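Side-chain contacts in beta-ketoacyl-[acyl-carrier-protein] synthase FabY (Pseudomonas aeruginosa, PDB 4CW4), which catalyses the condensation of acetyl-CoA with malonyl-acyl carrier protein to give acetoacetyl-acyl carrier protein, the primer of fatty acid synthesis: residues R80-E83 with R84-S88; Q44-L47 with A48-V52; A21-S25 with F26-F30; F30-M33 with V34-S37. All blocks are in the same frame, centred on the assembly; numbering follows the deposited sequence.

Interaction 1: R80-E83 with R84-S88; sequences RYAE and RIFAS. With SO4 (sulfate ion), chain B.
A82 and F86 meet on the packed side of the helix: A82 CB lies 3.9 Å from F86 CE2, and the A82 carbonyl O sits over one face of the phenyl ring. I85 CD1 reaches Y81 CB at 3.8 Å. Apolar I85 and F86 suit a flank pressed against helix 40-53, where I85 touches L50 and A51 and both touch L47. Regular i to i+4 bonds, such as I85 N to Y81 O, run through this last turn of helix 74-87. On the looser side E83 and R84 are exposed, which suits long charged side chains, and R80, Y81 and R84 bind a sulfate ion, probably from the crystallisation liquor, with E67 N as a further donor. R84 bends at chi3 (-80°), which brings its guanidinium back along the helix, one face over Y81 CD1. Its NH2 is shared between R80 O and sulfate O3, 3.0 Å each, while NH1 donates to O4 at 2.9 Å. The extended R80 gives NE to O3 and NH2 to O1, and Y81 OH donates to O2 at 2.8 Å. The anion probably offsets the charge of both guanidiniums. A water links R80 O with R84 N and NE.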
ATOM      1  N   ARG A  80      10.900  43.103  -6.457  1.00 18.52           N
ATOM      2  CA  ARG A  80       9.488  43.380  -6.256  1.00 20.29           C
ATOM      3  C   ARG A  80       8.716  42.266  -5.542  1.00 20.60           C
ATOM      4  O   ARG A  80       7.801  42.554  -4.772  1.00 21.96           O
ATOM      5  CB  ARG A  80       8.850  43.645  -7.616  1.00 23.86           C
ATOM      6  CG  ARG A  80       7.455  44.221  -7.580  1.00 26.23           C
ATOM      7  CD  ARG A  80       7.153  44.873  -8.912  1.00 28.25           C
ATOM      8  NE  ARG A  80       5.765  45.302  -9.023  1.00 30.88           N
ATOM      9  CZ  ARG A  80       5.340  46.257  -9.845  1.00 32.27           C
ATOM     10  NH1 ARG A  80       6.197  46.908 -10.625  1.00 33.04           N
ATOM     11  NH2 ARG A  80       4.054  46.574  -9.875  1.00 32.85           N
ATOM     12  N   TYR A  81       9.084  41.015  -5.802  1.00 19.10           N
ATOM     13  CA  TYR A  81       8.269  39.884  -5.360  1.00 18.05           C
ATOM     14  C   TYR A  81       8.955  38.912  -4.401  1.00 16.26           C
ATOM     15  O   TYR A  81       8.288  38.036  -3.873  1.00 16.18           O
ATOM     16  CB  TYR A  81       7.760  39.077  -6.568  1.00 19.73           C
ATOM     17  CG  TYR A  81       6.927  39.874  -7.544  1.00 21.64           C
ATOM     18  CD1 TYR A  81       5.567  40.038  -7.352  1.00 22.71           C
ATOM     19  CD2 TYR A  81       7.501  40.463  -8.660  1.00 22.74           C
ATOM     20  CE1 TYR A  81       4.796  40.783  -8.251  1.00 24.33           C
ATOM     21  CE2 TYR A  81       6.750  41.192  -9.549  1.00 24.29           C
ATOM     22  CZ  TYR A  81       5.400  41.355  -9.337  1.00 25.04           C
ATOM     23  OH  TYR A  81       4.658  42.084 -10.232  1.00 26.55           O
ATOM     24  N   ALA A  82      10.262  39.043  -4.162  1.00 15.68           N
ATOM     25  CA  ALA A  82      10.949  38.018  -3.351  1.00 14.55           C
ATOM     26  C   ALA A  82      10.292  37.834  -1.979  1.00 14.77           C
ATOM     27  O   ALA A  82      10.078  36.709  -1.536  1.00 14.97           O
ATOM     28  CB  ALA A  82      12.404  38.317  -3.187  1.00 15.49           C
ATOM     29  N   GLU A  83       9.964  38.930  -1.307  1.00 15.94           N
ATOM     30  CA  GLU A  83       9.361  38.824   0.010  1.00 18.21           C
ATOM     31  C   GLU A  83       8.055  38.010  -0.041  1.00 16.68           C
ATOM     32  O   GLU A  83       7.831  37.130   0.782  1.00 16.24           O
ATOM     33  CB  GLU A  83       9.116  40.225   0.589  1.00 21.62           C
ATOM     34  CG  GLU A  83       8.550  40.217   2.002  1.00 26.93           C
ATOM     35  CD  GLU A  83       8.236  41.602   2.567  1.00 31.66           C
ATOM     36  OE1 GLU A  83       8.553  42.637   1.933  1.00 33.71           O
ATOM     37  OE2 GLU A  83       7.653  41.648   3.669  1.00 33.22           O
ATOM     38  N   ARG A  84       7.183  38.302  -0.998  1.00 16.54           N
ATOM     39  CA  ARG A  84       5.935  37.535  -1.143  1.00 16.26           C
ATOM     40  C   ARG A  84       6.167  36.072  -1.501  1.00 15.50           C
ATOM     41  O   ARG A  84       5.494  35.190  -0.979  1.00 16.03           O
ATOM     42  CB  ARG A  84       5.036  38.171  -2.205  1.00 18.24           C
ATOM     43  CG  ARG A  84       4.232  39.368  -1.696  1.00 19.75           C
ATOM     44  CD  ARG A  84       3.486  40.048  -2.813  1.00 21.81           C
ATOM     45  NE  ARG A  84       4.362  40.933  -3.565  1.00 23.66           N
ATOM     46  CZ  ARG A  84       3.956  41.701  -4.575  1.00 25.92           C
ATOM     47  NH1 ARG A  84       2.684  41.670  -4.962  1.00 27.04           N
ATOM     48  NH2 ARG A  84       4.818  42.501  -5.197  1.00 26.37           N
ATOM     49  N   ILE A  85       7.099  35.830  -2.419  1.00 13.68           N
ATOM     50  CA  ILE A  85       7.414  34.469  -2.836  1.00 12.50           C
ATOM     51  C   ILE A  85       7.902  33.681  -1.632  1.00 12.51           C
ATOM     52  O   ILE A  85       7.441  32.563  -1.385  1.00 13.22           O
ATOM     53  CB  ILE A  85       8.466  34.456  -3.957  1.00 13.78           C
ATOM     54  CG1 ILE A  85       7.877  35.072  -5.235  1.00 14.85           C
ATOM     55  CG2 ILE A  85       8.945  33.031  -4.215  1.00 13.63           C
ATOM     56  CD1 ILE A  85       8.921  35.502  -6.295  1.00 15.42           C
ATOM     57  N   PHE A  86       8.785  34.277  -0.838  1.00 12.78           N
ATOM     58  CA  PHE A  86       9.344  33.570   0.302  1.00 12.51           C
ATOM     59  C   PHE A  86       8.283  33.265   1.340  1.00 14.42           C
ATOM     60  O   PHE A  86       8.270  32.177   1.912  1.00 14.18           O
ATOM     61  CB  PHE A  86      10.471  34.367   0.953  1.00 12.86           C
ATOM     62  CG  PHE A  86      11.709  34.549   0.077  1.00 15.07           C
ATOM     63  CD1 PHE A  86      12.007  33.676  -0.943  1.00 15.13           C
ATOM     64  CD2 PHE A  86      12.561  35.600   0.306  1.00 15.98           C
ATOM     65  CE1 PHE A  86      13.131  33.846  -1.721  1.00 15.81           C
ATOM     66  CE2 PHE A  86      13.689  35.792  -0.464  1.00 16.92           C
ATOM     67  CZ  PHE A  86      13.973  34.921  -1.483  1.00 15.63           C
ATOM     68  N   ALA A  87       7.383  34.217   1.561  1.00 13.80           N
ATOM     69  CA  ALA A  87       6.338  34.056   2.554  1.00 14.96           C
ATOM     70  C   ALA A  87       5.276  33.031   2.143  1.00 14.17           C
ATOM     71  O   ALA A  87       4.557  32.515   2.996  1.00 15.48           O
ATOM     72  CB  ALA A  87       5.680  35.409   2.867  1.00 16.22           C
ATOM     73  N   SER A  88       5.167  32.769   0.845  1.00 13.02           N
ATOM     74  CA  SER A  88       4.133  31.898   0.281  1.00 12.50           C
ATOM     75  C   SER A  88       4.689  30.564  -0.257  1.00 11.02           C
ATOM     76  O   SER A  88       4.049  29.883  -1.068  1.00 11.14           O
ATOM     77  CB  SER A  88       3.387  32.619  -0.827  1.00 14.78           C
ATOM     78  OG  SER A  88       2.622  33.685  -0.300  1.00 18.06           O
TER
HETATM   79  S   SO4 B1635       2.206  43.693  -8.165  1.00 49.36           S
HETATM   80  O1  SO4 B1635       1.700  45.056  -8.321  1.00 49.34           O
HETATM   81  O2  SO4 B1635       2.154  43.009  -9.456  1.00 49.28           O
HETATM   82  O3  SO4 B1635       3.587  43.738  -7.682  1.00 49.04           O
HETATM   83  O4  SO4 B1635       1.361  42.975  -7.211  1.00 49.28           O
HETATM   84  O   HOH W   1       7.136  41.049  -2.341  1.00 18.06           O

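Interaction 2: Q44-L47 with A48-V52; sequences QETL and AGLAV
T46 and L50, one helical turn apart, run alongside each other and point the same way, with T46 CG2 4.2 Å from L50 CD1. This is the one approach between side chains across the turn, and it is a light van der Waals touch. The threonine can offer it because its methyl lies opposite the backbone N while the hydroxyl stands beside that N (chi1 -67°): one branch packs along the helix and the other is left for polar work. The remaining apolar contacts are made against carbonyls. A48 CB lies 3.4 Å from Q44 O, A51 CB is equally close to L47 O, and L50 CG is 3.6 Å from T46 O.

Backbone hydrogen bonds form the second group. Four successive i to i+4 bonds link the segments, from A48 N to Q44 O at 2.9 Å through to A51 N to L47 O at 2.8 Å, the regular ladder of an alpha-helix in the middle of helix 40-53. A51, small and buried, packs on V57.

The polar ends bond to neighbouring helices. Q44 NE2 bonds to E78 of helix 74-87, E45 forms a salt bridge with R31, and T46 OG1 bonds to H28 ND1. Of the leucines, L50 touches R32 of helix 28-33 and L47 touches E78. The chemistry thus divides the work: main-chain bonds hold the turn itself, whereas its side chains are spent mainly on joining this helix to helices 28-33 and 74-87.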
ATOM      1  N   GLN A  44      17.505  34.405  -9.481  1.00 13.57           N
ATOM      2  CA  GLN A  44      16.489  35.199 -10.154  1.00 14.86           C
ATOM      3  C   GLN A  44      15.687  34.339 -11.123  1.00 13.82           C
ATOM      4  O   GLN A  44      14.487  34.534 -11.299  1.00 15.24           O
ATOM      5  CB  GLN A  44      17.134  36.399 -10.847  1.00 16.86           C
ATOM      6  CG  GLN A  44      17.618  37.430  -9.835  1.00 18.56           C
ATOM      7  CD  GLN A  44      18.661  38.406 -10.378  1.00 20.73           C
ATOM      8  OE1 GLN A  44      19.034  38.390 -11.560  1.00 21.78           O
ATOM      9  NE2 GLN A  44      19.147  39.256  -9.497  1.00 21.68           N
ATOM     10  N   GLU A  45      16.333  33.364 -11.744  1.00 13.00           N
ATOM     11  CA  GLU A  45      15.625  32.447 -12.624  1.00 12.13           C
ATOM     12  C   GLU A  45      14.592  31.629 -11.838  1.00 11.79           C
ATOM     13  O   GLU A  45      13.441  31.488 -12.252  1.00 12.68           O
ATOM     14  CB  GLU A  45      16.606  31.490 -13.300  1.00 12.73           C
ATOM     15  CG  GLU A  45      15.924  30.577 -14.299  1.00 13.85           C
ATOM     16  CD  GLU A  45      16.874  29.579 -14.911  1.00 14.66           C
ATOM     17  OE1 GLU A  45      17.479  28.768 -14.157  1.00 15.08           O
ATOM     18  OE2 GLU A  45      17.015  29.613 -16.150  1.00 17.46           O
ATOM     19  N   THR A  46      15.002  31.072 -10.709  1.00 11.35           N
ATOM     20  CA  THR A  46      14.076  30.298  -9.881  1.00 11.51           C
ATOM     21  C   THR A  46      12.941  31.158  -9.345  1.00 11.71           C
ATOM     22  O   THR A  46      11.795  30.729  -9.365  1.00 11.60           O
ATOM     23  CB  THR A  46      14.824  29.608  -8.749  1.00 11.22           C
ATOM     24  OG1 THR A  46      15.686  28.606  -9.304  1.00 10.63           O
ATOM     25  CG2 THR A  46      13.859  28.950  -7.772  1.00 11.69           C
ATOM     26  N   LEU A  47      13.258  32.355  -8.867  1.00 10.94           N
ATOM     27  CA  LEU A  47      12.229  33.293  -8.414  1.00 12.21           C
ATOM     28  C   LEU A  47      11.239  33.669  -9.507  1.00 12.49           C
ATOM     29  O   LEU A  47      10.033  33.721  -9.260  1.00 13.53           O
ATOM     30  CB  LEU A  47      12.842  34.552  -7.788  1.00 13.15           C
ATOM     31  CG  LEU A  47      13.587  34.385  -6.458  1.00 14.49           C
ATOM     32  CD1 LEU A  47      14.185  35.723  -5.986  1.00 14.49           C
ATOM     33  CD2 LEU A  47      12.715  33.783  -5.378  1.00 16.60           C
ATOM     34  N   ALA A  48      11.736  33.934 -10.711  1.00 12.51           N
ATOM     35  CA  ALA A  48      10.842  34.203 -11.820  1.00 13.02           C
ATOM     36  C   ALA A  48       9.906  33.024 -12.077  1.00 12.60           C
ATOM     37  O   ALA A  48       8.701  33.195 -12.276  1.00 13.25           O
ATOM     38  CB  ALA A  48      11.639  34.532 -13.069  1.00 13.39           C
ATOM     39  N   GLY A  49      10.443  31.815 -12.061  1.00 12.85           N
ATOM     40  CA  GLY A  49       9.623  30.624 -12.243  1.00 12.26           C
ATOM     41  C   GLY A  49       8.560  30.444 -11.168  1.00 12.92           C
ATOM     42  O   GLY A  49       7.414  30.106 -11.470  1.00 12.71           O
ATOM     43  N   LEU A  50       8.943  30.692  -9.919  1.00 12.58           N
ATOM     44  CA  LEU A  50       7.987  30.666  -8.811  1.00 11.78           C
ATOM     45  C   LEU A  50       6.928  31.743  -8.999  1.00 12.72           C
ATOM     46  O   LEU A  50       5.750  31.489  -8.791  1.00 14.08           O
ATOM     47  CB  LEU A  50       8.698  30.874  -7.472  1.00 11.88           C
ATOM     48  CG  LEU A  50       9.373  29.617  -6.924  1.00 12.03           C
ATOM     49  CD1 LEU A  50      10.346  29.958  -5.800  1.00 12.49           C
ATOM     50  CD2 LEU A  50       8.319  28.632  -6.437  1.00 11.08           C
ATOM     51  N   ALA A  51       7.350  32.949  -9.375  1.00 13.01           N
ATOM     52  CA  ALA A  51       6.395  34.038  -9.575  1.00 14.32           C
ATOM     53  C   ALA A  51       5.333  33.659 -10.619  1.00 14.52           C
ATOM     54  O   ALA A  51       4.158  34.000 -10.470  1.00 15.06           O
ATOM     55  CB  ALA A  51       7.123  35.327  -9.970  1.00 14.12           C
ATOM     56  N   VAL A  52       5.737  32.972 -11.689  1.00 14.08           N
ATOM     57  CA  VAL A  52       4.786  32.555 -12.712  1.00 14.17           C
ATOM     58  C   VAL A  52       3.862  31.477 -12.161  1.00 14.15           C
ATOM     59  O   VAL A  52       2.636  31.532 -12.338  1.00 15.81           O
ATOM     60  CB  VAL A  52       5.507  32.047 -13.978  1.00 15.15           C
ATOM     61  CG1 VAL A  52       4.520  31.401 -14.955  1.00 15.56           C
ATOM     62  CG2 VAL A  52       6.243  33.194 -14.651  1.00 15.87           C
TER

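Interaction 3: A21-S25 with F26-F30; sequences AGRSS and FHHGF
R23 turns one face of its guanidinium to H28, whose CD2 stands 3.2 Å above that plane and toward its rim. At the edge of the same group, near its plane, lie S25 OG and F26 CD1. Ring and guanidinium of the R23-H28 pair are inclined by 52°, so this is no parallel stack; S25 O approaches the edge of the imidazole, 3.2 Å from H28 CD2. A bend at chi3 (57°) curls the arginine back, and NH1 donates to S25 OG at 2.9 Å. The serine hydroxyl also bonds to D201, while D586 receives both R23 NH1 and H28 NE2.

Behind these side chains the chain reverses from strand 22-23 into helix 28-33, with H27 as the N-cap residue. The backbone bonds across this turn are weak: H27 N to S24 O, H28 N to S25 O and G29 N to R23 O. Glycine suits G22, whose backbone angles would drive a side chain against the preceding carbonyl. Waters supplement the turn, one of them joining S24 O to F30 N at the start of the helix.

With R23 and H28 side by side around one carboxylate, the aspartate probably offsets positive charge in this buried corner, and H28 has both ring nitrogens engaged, NE2 by D586.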
ATOM      1  N   ALA A  21       8.651  23.767  -1.800  1.00  8.38           N
ATOM      2  CA  ALA A  21       9.767  24.569  -2.322  1.00  9.72           C
ATOM      3  C   ALA A  21       9.596  24.915  -3.808  1.00 10.46           C
ATOM      4  O   ALA A  21      10.350  25.711  -4.344  1.00 10.97           O
ATOM      5  CB  ALA A  21      11.100  23.845  -2.099  1.00 10.85           C
ATOM      6  N   GLY A  22       8.602  24.321  -4.453  1.00  9.58           N
ATOM      7  CA  GLY A  22       8.320  24.548  -5.865  1.00  9.81           C
ATOM      8  C   GLY A  22       8.510  23.326  -6.754  1.00  9.53           C
ATOM      9  O   GLY A  22       8.336  22.182  -6.329  1.00  9.69           O
ATOM     10  N   ARG A  23       8.845  23.600  -8.008  1.00  9.54           N
ATOM     11  CA  ARG A  23       9.109  22.585  -9.014  1.00  9.31           C
ATOM     12  C   ARG A  23      10.463  21.942  -8.756  1.00  8.34           C
ATOM     13  O   ARG A  23      11.481  22.623  -8.607  1.00  9.80           O
ATOM     14  CB  ARG A  23       9.086  23.189 -10.414  1.00 10.17           C
ATOM     15  CG  ARG A  23       9.481  22.194 -11.505  1.00  8.86           C
ATOM     16  CD  ARG A  23       9.136  22.669 -12.899  1.00 10.24           C
ATOM     17  NE  ARG A  23       9.695  23.959 -13.324  1.00 11.16           N
ATOM     18  CZ  ARG A  23      10.782  24.133 -14.072  1.00 10.85           C
ATOM     19  NH1 ARG A  23      11.535  23.100 -14.443  1.00 11.12           N
ATOM     20  NH2 ARG A  23      11.125  25.363 -14.448  1.00 12.21           N
ATOM     21  N   SER A  24      10.483  20.617  -8.722  1.00  9.02           N
ATOM     22  CA  SER A  24      11.716  19.905  -8.414  1.00  9.99           C
ATOM     23  C   SER A  24      12.691  19.827  -9.570  1.00  9.72           C
ATOM     24  O   SER A  24      13.896  19.838  -9.351  1.00  9.63           O
ATOM     25  CB  SER A  24      11.385  18.485  -7.978  1.00 11.81           C
ATOM     26  OG  SER A  24      10.649  18.557  -6.789  1.00 12.16           O
ATOM     27  N   SER A  25      12.185  19.711 -10.792  1.00  9.80           N
ATOM     28  CA  SER A  25      13.079  19.476 -11.920  1.00  9.26           C
ATOM     29  C   SER A  25      14.058  20.633 -12.081  1.00  9.33           C
ATOM     30  O   SER A  25      13.765  21.786 -11.718  1.00  9.07           O
ATOM     31  CB  SER A  25      12.302  19.240 -13.212  1.00  9.94           C
ATOM     32  OG  SER A  25      11.535  20.376 -13.560  1.00 10.61           O
ATOM     33  N   PHE A  26      15.234  20.299 -12.597  1.00  8.63           N
ATOM     34  CA  PHE A  26      16.303  21.268 -12.820  1.00  9.23           C
ATOM     35  C   PHE A  26      16.744  21.967 -11.542  1.00  9.66           C
ATOM     36  O   PHE A  26      17.364  23.025 -11.588  1.00 10.51           O
ATOM     37  CB  PHE A  26      15.923  22.242 -13.942  1.00 10.68           C
ATOM     38  CG  PHE A  26      15.564  21.522 -15.221  1.00 11.06           C
ATOM     39  CD1 PHE A  26      14.269  21.038 -15.413  1.00 11.95           C
ATOM     40  CD2 PHE A  26      16.515  21.249 -16.184  1.00 11.47           C
ATOM     41  CE1 PHE A  26      13.937  20.315 -16.548  1.00 12.88           C
ATOM     42  CE2 PHE A  26      16.186  20.541 -17.346  1.00 11.10           C
ATOM     43  CZ  PHE A  26      14.900  20.059 -17.518  1.00 12.67           C
ATOM     44  N   HIS A  27      16.445  21.336 -10.414  1.00  9.44           N
ATOM     45  CA  HIS A  27      16.883  21.784  -9.103  1.00  9.18           C
ATOM     46  C   HIS A  27      16.250  23.098  -8.655  1.00  9.51           C
ATOM     47  O   HIS A  27      16.799  23.767  -7.795  1.00 10.94           O
ATOM     48  CB  HIS A  27      18.407  21.904  -9.049  1.00  9.25           C
ATOM     49  CG  HIS A  27      19.108  20.678  -9.516  1.00  9.36           C
ATOM     50  ND1 HIS A  27      19.174  19.540  -8.748  1.00  9.94           N
ATOM     51  CD2 HIS A  27      19.741  20.393 -10.678  1.00 10.32           C
ATOM     52  CE1 HIS A  27      19.816  18.602  -9.420  1.00 10.23           C
ATOM     53  NE2 HIS A  27      20.183  19.096 -10.585  1.00 10.30           N
ATOM     54  N   HIS A  28      15.105  23.476  -9.212  1.00  9.51           N
ATOM     55  CA  HIS A  28      14.450  24.712  -8.751  1.00  9.50           C
ATOM     56  C   HIS A  28      14.023  24.683  -7.292  1.00  8.92           C
ATOM     57  O   HIS A  28      14.252  25.648  -6.582  1.00  9.30           O
ATOM     58  CB  HIS A  28      13.275  25.081  -9.640  1.00  9.35           C
ATOM     59  CG  HIS A  28      13.701  25.546 -10.989  1.00 10.52           C
ATOM     60  ND1 HIS A  28      14.270  26.786 -11.198  1.00 11.45           N
ATOM     61  CD2 HIS A  28      13.680  24.931 -12.192  1.00 10.55           C
ATOM     62  CE1 HIS A  28      14.571  26.914 -12.479  1.00 11.02           C
ATOM     63  NE2 HIS A  28      14.231  25.796 -13.101  1.00 10.68           N
ATOM     64  N   GLY A  29      13.448  23.573  -6.829  1.00  9.62           N
ATOM     65  CA  GLY A  29      13.049  23.468  -5.431  1.00 10.32           C
ATOM     66  C   GLY A  29      14.252  23.564  -4.507  1.00  8.82           C
ATOM     67  O   GLY A  29      14.225  24.245  -3.493  1.00  9.18           O
ATOM     68  N   PHE A  30      15.326  22.868  -4.876  1.00  8.71           N
ATOM     69  CA  PHE A  30      16.574  22.943  -4.144  1.00  8.74           C
ATOM     70  C   PHE A  30      17.042  24.378  -4.065  1.00  9.09           C
ATOM     71  O   PHE A  30      17.415  24.870  -3.000  1.00  9.81           O
ATOM     72  CB  PHE A  30      17.634  22.074  -4.828  1.00  9.90           C
ATOM     73  CG  PHE A  30      18.993  22.177  -4.200  1.00  9.45           C
ATOM     74  CD1 PHE A  30      19.310  21.437  -3.079  1.00  9.95           C
ATOM     75  CD2 PHE A  30      19.951  23.017  -4.718  1.00 10.14           C
ATOM     76  CE1 PHE A  30      20.565  21.518  -2.510  1.00 10.64           C
ATOM     77  CE2 PHE A  30      21.196  23.121  -4.126  1.00 11.06           C
ATOM     78  CZ  PHE A  30      21.498  22.384  -3.013  1.00 11.62           C
TER
HETATM   79  O   HOH W   2      11.591  26.805  -6.539  1.00 11.24           O
HETATM   80  O   HOH W   3      14.952  20.391  -6.685  1.00  9.82           O

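Interaction 4: F30-M33 with V34-S37; sequences FRRM and VIES
F30 and V34 cross at an angle, the methyl CG2 of the valine approaching the phenyl ring obliquely and coming nearest at CE2, 3.7 Å away. CD2 and CZ lie only slightly farther from this methyl, so it sits against the CD2-CE2-CZ part of the ring. The torsions explain the meeting: F30 holds its ring opposite the backbone N (chi1 175°), and V34 turns CG2 back between its own N and carbonyl carbon, 3.4 Å from F30 O. Both residues are buried and touch P500, which suits apolar side chains; F30 also packs on helix 482-496 (S489, T493, Y496).

R32 and I35 make a second slanting pair. I35 CG2 stands 3.9 Å from R32 NH1, approaching the guanidinium obliquely. The polar end of R32 is used by T89, which accepts from NE, and by the F86 carbonyl, which takes NH2. The other branch of I35 folds back, bringing CD1 within 3.5 Å of R31 O.

Farther along, M33 O and E36 OE1 are joined by a water that donates to both, at 2.8 and 3.0 Å; E36 also forms a salt bridge with K503.

In the main chain, V34 N still gives a helical bond to F30 O (3.0 Å), but I35 N reaches R32 O only weakly at 3.4 Å. Such fading of the i to i+4 pattern marks a helix C-terminus: here helix 28-33 ends, V34 departs from helical angles, and the chain enters the connection to helix 40-53.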
ATOM      1  N   PHE A  30      15.326  22.868  -4.876  1.00  8.71           N
ATOM      2  CA  PHE A  30      16.574  22.943  -4.144  1.00  8.74           C
ATOM      3  C   PHE A  30      17.042  24.378  -4.065  1.00  9.09           C
ATOM      4  O   PHE A  30      17.415  24.870  -3.000  1.00  9.81           O
ATOM      5  CB  PHE A  30      17.634  22.074  -4.828  1.00  9.90           C
ATOM      6  CG  PHE A  30      18.993  22.177  -4.200  1.00  9.45           C
ATOM      7  CD1 PHE A  30      19.310  21.437  -3.079  1.00  9.95           C
ATOM      8  CD2 PHE A  30      19.951  23.017  -4.718  1.00 10.14           C
ATOM      9  CE1 PHE A  30      20.565  21.518  -2.510  1.00 10.64           C
ATOM     10  CE2 PHE A  30      21.196  23.121  -4.126  1.00 11.06           C
ATOM     11  CZ  PHE A  30      21.498  22.384  -3.013  1.00 11.62           C
ATOM     12  N   ARG A  31      17.001  25.065  -5.192  1.00  9.08           N
ATOM     13  CA  ARG A  31      17.460  26.439  -5.211  1.00 10.67           C
ATOM     14  C   ARG A  31      16.629  27.320  -4.281  1.00 10.07           C
ATOM     15  O   ARG A  31      17.171  28.206  -3.637  1.00 10.85           O
ATOM     16  CB  ARG A  31      17.458  27.007  -6.622  1.00 11.33           C
ATOM     17  CG  ARG A  31      18.623  26.553  -7.466  1.00 12.94           C
ATOM     18  CD  ARG A  31      18.562  27.264  -8.803  1.00 15.06           C
ATOM     19  NE  ARG A  31      18.012  26.408  -9.815  1.00 14.96           N
ATOM     20  CZ  ARG A  31      17.797  26.783 -11.077  1.00 14.65           C
ATOM     21  NH1 ARG A  31      17.910  28.053 -11.444  1.00 14.17           N
ATOM     22  NH2 ARG A  31      17.395  25.893 -11.955  1.00 15.94           N
ATOM     23  N   ARG A  32      15.319  27.109  -4.226  1.00 10.08           N
ATOM     24  CA  ARG A  32      14.507  27.866  -3.269  1.00  9.95           C
ATOM     25  C   ARG A  32      14.999  27.611  -1.841  1.00 10.03           C
ATOM     26  O   ARG A  32      15.050  28.538  -1.020  1.00  9.56           O
ATOM     27  CB  ARG A  32      13.024  27.505  -3.383  1.00  9.59           C
ATOM     28  CG  ARG A  32      12.155  27.970  -2.195  1.00 10.15           C
ATOM     29  CD  ARG A  32      12.078  29.466  -2.113  1.00 11.30           C
ATOM     30  NE  ARG A  32      11.338  29.931  -0.941  1.00 11.11           N
ATOM     31  CZ  ARG A  32      11.883  30.301   0.218  1.00 10.73           C
ATOM     32  NH1 ARG A  32      13.189  30.220   0.400  1.00 11.77           N
ATOM     33  NH2 ARG A  32      11.107  30.729   1.209  1.00 11.54           N
ATOM     34  N   MET A  33      15.335  26.362  -1.530  1.00  9.66           N
ATOM     35  CA  MET A  33      15.774  26.055  -0.184  1.00  8.67           C
ATOM     36  C   MET A  33      17.105  26.739   0.159  1.00 10.08           C
ATOM     37  O   MET A  33      17.283  27.161   1.295  1.00 12.16           O
ATOM     38  CB  MET A  33      15.823  24.543   0.028  1.00  9.19           C
ATOM     39  CG  MET A  33      14.442  23.931  -0.055  1.00  9.80           C
ATOM     40  SD  MET A  33      14.335  22.183   0.378  1.00 10.35           S
ATOM     41  CE  MET A  33      14.609  21.414  -1.217  1.00 12.83           C
ATOM     42  N   VAL A  34      18.006  26.877  -0.813  1.00 11.28           N
ATOM     43  CA  VAL A  34      19.288  27.557  -0.565  1.00 11.18           C
ATOM     44  C   VAL A  34      19.382  28.872  -1.322  1.00 11.62           C
ATOM     45  O   VAL A  34      20.454  29.271  -1.769  1.00 11.13           O
ATOM     46  CB  VAL A  34      20.486  26.637  -0.889  1.00 11.80           C
ATOM     47  CG1 VAL A  34      20.456  25.406   0.009  1.00 13.06           C
ATOM     48  CG2 VAL A  34      20.499  26.246  -2.367  1.00 12.42           C
ATOM     49  N   ILE A  35      18.264  29.587  -1.390  1.00 11.01           N
ATOM     50  CA  ILE A  35      18.126  30.673  -2.356  1.00 12.21           C
ATOM     51  C   ILE A  35      19.143  31.781  -2.133  1.00 13.26           C
ATOM     52  O   ILE A  35      19.703  32.334  -3.092  1.00 13.35           O
ATOM     53  CB  ILE A  35      16.680  31.198  -2.360  1.00 11.72           C
ATOM     54  CG1 ILE A  35      16.411  32.063  -3.597  1.00 13.47           C
ATOM     55  CG2 ILE A  35      16.343  31.938  -1.058  1.00 12.12           C
ATOM     56  CD1 ILE A  35      16.201  31.284  -4.865  1.00 14.06           C
ATOM     57  N   GLU A  36      19.443  32.062  -0.880  1.00 14.19           N
ATOM     58  CA  GLU A  36      20.352  33.156  -0.564  1.00 15.72           C
ATOM     59  C   GLU A  36      21.809  32.804  -0.867  1.00 16.06           C
ATOM     60  O   GLU A  36      22.670  33.680  -0.963  1.00 17.31           O
ATOM     61  CB  GLU A  36      20.186  33.559   0.904  1.00 18.09           C
ATOM     62  CG  GLU A  36      20.648  32.495   1.871  1.00 21.66           C
ATOM     63  CD  GLU A  36      19.536  31.551   2.357  1.00 23.79           C
ATOM     64  OE1 GLU A  36      18.530  31.265   1.646  1.00 22.51           O
ATOM     65  OE2 GLU A  36      19.693  31.086   3.502  1.00 26.70           O
ATOM     66  N   SER A  37      22.080  31.520  -1.039  1.00 15.26           N
ATOM     67  CA  SER A  37      23.438  31.046  -1.301  1.00 15.03           C
ATOM     68  C   SER A  37      23.742  30.920  -2.794  1.00 15.50           C
ATOM     69  O   SER A  37      24.886  30.691  -3.169  1.00 15.79           O
ATOM     70  CB  SER A  37      23.653  29.683  -0.631  1.00 16.60           C
ATOM     71  OG  SER A  37      23.570  29.817   0.779  1.00 19.05           O
TER
HETATM   72  O   HOH W   4      16.090  29.564   2.199  1.00 21.36           O

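Along the chain the order is interaction 3, interaction 4, interaction 2, interaction 1, each finishing before the next except that 3 and 4 share F30. Interaction 3 enters helix 28-33, interaction 4 leaves it, and interactions 2 and 1 lie on helices 40-53 and 74-87. Their centres are 10 to 16 Å apart. All pairs touch except 1 and 3, whose nearest atoms are about 7 Å apart. The three helices touch one another: I35 of interaction 4 packs directly on F86 of interaction 1, A21 of interaction 3 lies against R32 and M33, and L50 of interaction 2 reaches A21 and G22. They thus form one N-terminal cluster of the ketosynthase, away from the annotated active-site residues.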